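Local atomic coordinates of hypoxic response protein 1 (Mycobacterium tuberculosis, PDB entry 1Y5H), a protein that is of unknown biochemical function, a secreted homodimeric CBS-domain protein of the hypoxic response that probably binds zinc and does not seem to bind AMP. Residues T8-I13 with Y85-N90; T26-A31 with L69-A74. One frame throughout, in Å; residues are numbered along the deposited sequence.

Contact 1 (T8-I13 with Y85-N90); sequences TTARDI and YYVDAN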
loop_
_atom_site.group_PDB
_atom_site.type_symbol
_atom_site.label_atom_id
_atom_site.label_comp_id
_atom_site.label_asym_id
_atom_site.label_seq_id
_atom_site.Cartn_x
_atom_site.Cartn_y
_atom_site.Cartn_z
ATOM N N THR A 8 6.265 -25.366 16.954
ATOM C CA THR A 8 6.292 -23.875 16.975
ATOM C C THR A 8 4.878 -23.305 16.895
ATOM O O THR A 8 4.061 -23.759 16.095
ATOM C CB THR A 8 7.114 -23.318 15.794
ATOM O OG1 THR A 8 8.451 -23.830 15.859
ATOM C CG2 THR A 8 7.157 -21.793 15.845
ATOM N N THR A 9 4.595 -22.308 17.726
ATOM C CA THR A 9 3.281 -21.682 17.743
ATOM C C THR A 9 3.400 -20.200 17.419
ATOM O O THR A 9 4.501 -19.647 17.388
ATOM C CB THR A 9 2.614 -21.812 19.121
ATOM O OG1 THR A 9 3.363 -21.058 20.083
ATOM C CG2 THR A 9 2.561 -23.270 19.553
ATOM N N ALA A 10 2.261 -19.563 17.177
ATOM C CA ALA A 10 2.244 -18.141 16.868
ATOM C C ALA A 10 2.892 -17.348 18.003
ATOM O O ALA A 10 3.646 -16.413 17.758
ATOM C CB ALA A 10 0.813 -17.674 16.648
ATOM N N ARG A 11 2.600 -17.734 19.241
ATOM C CA ARG A 11 3.150 -17.052 20.410
ATOM C C ARG A 11 4.678 -17.084 20.412
ATOM O O ARG A 11 5.332 -16.155 20.888
ATOM C CB ARG A 11 2.618 -17.697 21.695
ATOM C CG ARG A 11 3.088 -17.014 22.976
ATOM C CD ARG A 11 2.659 -17.780 24.222
ATOM N NE ARG A 11 1.209 -17.834 24.391
ATOM C CZ ARG A 11 0.449 -16.793 24.716
ATOM N NH1 ARG A 11 0.996 -15.599 24.911
ATOM N NH2 ARG A 11 -0.861 -16.947 24.853
ATOM N N ASP A 12 5.236 -18.157 19.862
ATOM C CA ASP A 12 6.681 -18.344 19.798
ATOM C C ASP A 12 7.415 -17.417 18.832
ATOM O O ASP A 12 8.572 -17.065 19.069
ATOM C CB ASP A 12 6.997 -19.792 19.410
ATOM C CG ASP A 12 6.651 -20.781 20.500
ATOM O OD1 ASP A 12 6.481 -21.974 20.175
ATOM O OD2 ASP A 12 6.562 -20.372 21.676
ATOM N N ILE A 13 6.758 -17.019 17.747
ATOM C CA ILE A 13 7.410 -16.170 16.756
ATOM C C ILE A 13 6.801 -14.779 16.574
ATOM O O ILE A 13 7.318 -13.972 15.804
ATOM C CB ILE A 13 7.426 -16.862 15.377
ATOM C CG1 ILE A 13 5.993 -17.041 14.864
ATOM C CG2 ILE A 13 8.103 -18.227 15.485
ATOM C CD1 ILE A 13 5.914 -17.686 13.494
ATOM N N TYR A 85 -9.506 -11.121 10.592
ATOM C CA TYR A 85 -8.831 -12.400 10.495
ATOM C C TYR A 85 -7.800 -12.392 11.601
ATOM O O TYR A 85 -7.333 -11.330 12.013
ATOM C CB TYR A 85 -8.175 -12.578 9.115
ATOM C CG TYR A 85 -7.388 -11.382 8.618
ATOM C CD1 TYR A 85 -6.049 -11.204 8.968
ATOM C CD2 TYR A 85 -7.987 -10.422 7.801
ATOM C CE1 TYR A 85 -5.331 -10.100 8.519
ATOM C CE2 TYR A 85 -7.278 -9.316 7.349
ATOM C CZ TYR A 85 -5.953 -9.160 7.711
ATOM O OH TYR A 85 -5.259 -8.054 7.278
ATOM N N TYR A 86 -7.463 -13.575 12.096
ATOM C CA TYR A 86 -6.494 -13.700 13.172
ATOM C C TYR A 86 -6.217 -15.166 13.413
ATOM O O TYR A 86 -6.864 -16.028 12.827
ATOM C CB TYR A 86 -7.042 -13.080 14.465
ATOM C CG TYR A 86 -8.354 -13.669 14.966
ATOM C CD1 TYR A 86 -8.397 -14.896 15.645
ATOM C CD2 TYR A 86 -9.550 -12.984 14.779
ATOM C CE1 TYR A 86 -9.611 -15.413 16.125
ATOM C CE2 TYR A 86 -10.759 -13.489 15.250
ATOM C CZ TYR A 86 -10.783 -14.698 15.922
ATOM O OH TYR A 86 -11.987 -15.163 16.398
ATOM N N VAL A 87 -5.239 -15.431 14.268
ATOM C CA VAL A 87 -4.906 -16.791 14.647
ATOM C C VAL A 87 -4.779 -16.824 16.158
ATOM O O VAL A 87 -4.474 -15.809 16.796
ATOM C CB VAL A 87 -3.576 -17.284 14.022
ATOM C CG1 VAL A 87 -3.704 -17.338 12.512
ATOM C CG2 VAL A 87 -2.419 -16.381 14.439
ATOM N N ASP A 88 -5.032 -17.995 16.727
ATOM C CA ASP A 88 -4.927 -18.193 18.162
ATOM C C ASP A 88 -3.442 -18.270 18.505
ATOM O O ASP A 88 -2.621 -18.629 17.659
ATOM C CB ASP A 88 -5.627 -19.494 18.555
ATOM C CG ASP A 88 -5.408 -19.857 20.007
ATOM O OD1 ASP A 88 -5.814 -19.071 20.888
ATOM O OD2 ASP A 88 -4.825 -20.932 20.266
ATOM N N ALA A 89 -3.100 -17.931 19.742
ATOM C CA ALA A 89 -1.710 -17.951 20.177
ATOM C C ALA A 89 -1.058 -19.326 20.014
ATOM O O ALA A 89 0.162 -19.429 19.898
ATOM C CB ALA A 89 -1.615 -17.497 21.625
ATOM N N ASN A 90 -1.873 -20.374 19.993
ATOM C CA ASN A 90 -1.360 -21.738 19.850
ATOM C C ASN A 90 -1.384 -22.250 18.413
ATOM O O ASN A 90 -1.090 -23.419 18.164
ATOM C CB ASN A 90 -2.166 -22.694 20.737
ATOM C CG ASN A 90 -1.829 -22.555 22.206
ATOM O OD1 ASN A 90 -2.572 -23.016 23.071
ATOM N ND2 ASN A 90 -0.694 -21.929 22.497
#
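R11 lays its guanidinium group over the methyl group of A89. One face of the flat group rests on that methyl, with R11 NH2 3.4 Å from A89 CB. The R11 chain leaves with CG anti to the backbone N (chi1 -177°) and bends at chi3, which turns the group back over A89. The backbones join as well. R11 N donates to A89 O at 3.0 Å. T9 comes to the same carbonyl with its CB, 3.5 Å from A89 O, while its CG2 lies near N90 O. A10 points its methyl toward strand 87-88, where A10 CB meets V87 CG2 at 4.1 Å.

T9 and D12 form a capping box at the start of the short helix 10-13. T9 N donates to D12 OD1 at 3.1 Å, from above the carboxylate plane, and D12 N gives a weak bond back to T9 OG1. On the other segment D88 makes an Asx turn, with N90 N 3.0 Å from D88 OD2. The turn starts on the last residue of strand 87-88. That strand is an outermost one, within this chain, of a four-stranded sheet in which strand 15-16 joins strands of the second CBS repeat. M96 of helix 93-103 and V110 of strand 107-112 also pack on A10. R11 NH2 also makes a weak hydrogen bond to S112 OG.

Contact 2 (T26-A31 with L69-A74); sequences TLTAAA and LDPNTA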
loop_
_atom_site.group_PDB
_atom_site.type_symbol
_atom_site.label_atom_id
_atom_site.label_comp_id
_atom_site.label_asym_id
_atom_site.label_seq_id
_atom_site.Cartn_x
_atom_site.Cartn_y
_atom_site.Cartn_z
ATOM N N THR A 26 -9.198 8.505 14.280
ATOM C CA THR A 26 -9.452 8.908 12.894
ATOM C C THR A 26 -8.476 8.263 11.914
ATOM O O THR A 26 -7.450 7.711 12.310
ATOM C CB THR A 26 -9.364 10.436 12.730
ATOM O OG1 THR A 26 -8.001 10.857 12.871
ATOM C CG2 THR A 26 -10.235 11.136 13.783
ATOM N N LEU A 27 -8.803 8.319 10.626
ATOM C CA LEU A 27 -7.915 7.733 9.630
ATOM C C LEU A 27 -6.619 8.534 9.563
ATOM O O LEU A 27 -5.553 7.979 9.303
ATOM C CB LEU A 27 -8.586 7.693 8.251
ATOM C CG LEU A 27 -9.855 6.838 8.152
ATOM C CD1 LEU A 27 -10.347 6.837 6.700
ATOM C CD2 LEU A 27 -9.566 5.407 8.613
ATOM N N THR A 28 -6.715 9.839 9.795
ATOM C CA THR A 28 -5.525 10.678 9.783
ATOM C C THR A 28 -4.603 10.227 10.914
ATOM O O THR A 28 -3.390 10.136 10.743
ATOM C CB THR A 28 -5.894 12.159 9.973
ATOM O OG1 THR A 28 -6.678 12.595 8.854
ATOM C CG2 THR A 28 -4.639 13.019 10.070
ATOM N N ALA A 29 -5.182 9.937 12.075
ATOM C CA ALA A 29 -4.375 9.484 13.201
ATOM C C ALA A 29 -3.723 8.144 12.876
ATOM O O ALA A 29 -2.554 7.919 13.194
ATOM C CB ALA A 29 -5.238 9.367 14.455
ATOM N N ALA A 30 -4.477 7.251 12.242
ATOM C CA ALA A 30 -3.953 5.941 11.872
ATOM C C ALA A 30 -2.789 6.078 10.891
ATOM O O ALA A 30 -1.821 5.324 10.955
ATOM C CB ALA A 30 -5.059 5.086 11.262
ATOM N N ALA A 31 -2.889 7.048 9.984
ATOM C CA ALA A 31 -1.838 7.279 8.998
ATOM C C ALA A 31 -0.555 7.676 9.715
ATOM O O ALA A 31 0.538 7.272 9.321
ATOM C CB ALA A 31 -2.263 8.379 8.028
ATOM N N LEU A 69 -14.930 9.692 2.063
ATOM C CA LEU A 69 -14.883 9.898 3.507
ATOM C C LEU A 69 -13.836 10.950 3.873
ATOM O O LEU A 69 -12.854 11.134 3.161
ATOM C CB LEU A 69 -14.566 8.579 4.219
ATOM C CG LEU A 69 -15.514 7.410 3.931
ATOM C CD1 LEU A 69 -15.127 6.226 4.814
ATOM C CD2 LEU A 69 -16.959 7.820 4.191
ATOM N N ASP A 70 -14.067 11.653 4.978
ATOM C CA ASP A 70 -13.142 12.679 5.465
ATOM C C ASP A 70 -12.187 11.944 6.403
ATOM O O ASP A 70 -12.626 11.377 7.395
ATOM C CB ASP A 70 -13.922 13.737 6.258
ATOM C CG ASP A 70 -13.040 14.869 6.769
ATOM O OD1 ASP A 70 -11.813 14.680 6.900
ATOM O OD2 ASP A 70 -13.594 15.953 7.060
ATOM N N PRO A 71 -10.874 11.945 6.109
ATOM C CA PRO A 71 -9.946 11.234 6.997
ATOM C C PRO A 71 -9.871 11.779 8.419
ATOM O O PRO A 71 -9.377 11.092 9.319
ATOM C CB PRO A 71 -8.616 11.328 6.256
ATOM C CG PRO A 71 -8.729 12.631 5.534
ATOM C CD PRO A 71 -10.147 12.596 5.003
ATOM N N ASN A 72 -10.364 13.000 8.623
ATOM C CA ASN A 72 -10.342 13.602 9.954
ATOM C C ASN A 72 -11.565 13.249 10.787
ATOM O O ASN A 72 -11.609 13.564 11.980
ATOM C CB ASN A 72 -10.217 15.128 9.867
ATOM C CG ASN A 72 -8.860 15.572 9.371
ATOM O OD1 ASN A 72 -7.833 15.044 9.787
ATOM N ND2 ASN A 72 -8.849 16.560 8.482
ATOM N N THR A 73 -12.559 12.614 10.172
ATOM C CA THR A 73 -13.763 12.213 10.896
ATOM C C THR A 73 -14.052 10.715 10.771
ATOM O O THR A 73 -14.581 10.108 11.704
ATOM C CB THR A 73 -15.007 13.016 10.446
ATOM O OG1 THR A 73 -15.324 12.711 9.082
ATOM C CG2 THR A 73 -14.747 14.509 10.587
ATOM N N ALA A 74 -13.713 10.118 9.628
ATOM C CA ALA A 74 -13.914 8.681 9.437
ATOM C C ALA A 74 -12.967 7.987 10.414
ATOM O O ALA A 74 -11.852 8.456 10.634
ATOM C CB ALA A 74 -13.576 8.282 8.000
HETATM O O HOH W 1 -7.828 13.562 12.882
#
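T28 and N72 meet through their polar ends, where T28 OG1 donates to N72 OD1 at 2.9 Å. The hydroxyl comes from above the amide carbonyl plane, 53° out of it. T28 N also donates to P71 O, at 3.0 Å. Next to it L27 N donates to A74 O at 3.1 Å. Alongside these bonds L27 packs its CB on P71 CB and its CD1 on A74 CB, the latter pair 3.8 Å apart. T26 sets its CG2 against the backbone of N72, 3.3 Å from N72 O.

T26 is the N-cap of helix 27-37. Its OG1 sits between the backbone N and the carbonyl carbon (chi1 70°), where it accepts from A29 N. A water binds T26 OG1 and gives a weak bond to N72 OD1. In the loop, D70 OD1 accepts from N72 N at 2.8 Å, an Asx turn that helps set the bend carrying P71 and N72. L79 of helix 76-80 packs on L27. L65 of the second subunit packs on T28 and P71, so the contact borders the dimer interface.

Loop carbonyls thus take up N-H groups in the first turn of the helix, where no earlier helical carbonyl can serve them.

Contacts 1 and 2 lie on opposite sides of the chain's centre. Their centres are about 30 Å apart and their nearest atoms about 14 Å, so they do not touch. Along the chain contact 2 lies inside the loop closed by contact 1: 8-13 comes first, then 26-31, 69-74 and 85-90. They share no helix or strand. Contact 1 brings the N-terminal residues to the second CBS repeat, beside strand 87-88. Contact 2 joins the start of helix 27-37 to the loop between helices 57-65 and 76-80. Both join parts distant in sequence. Of the two, contact 2 has the second subunit packed against it, while no other chain of the assembly touches the segments of contact 1.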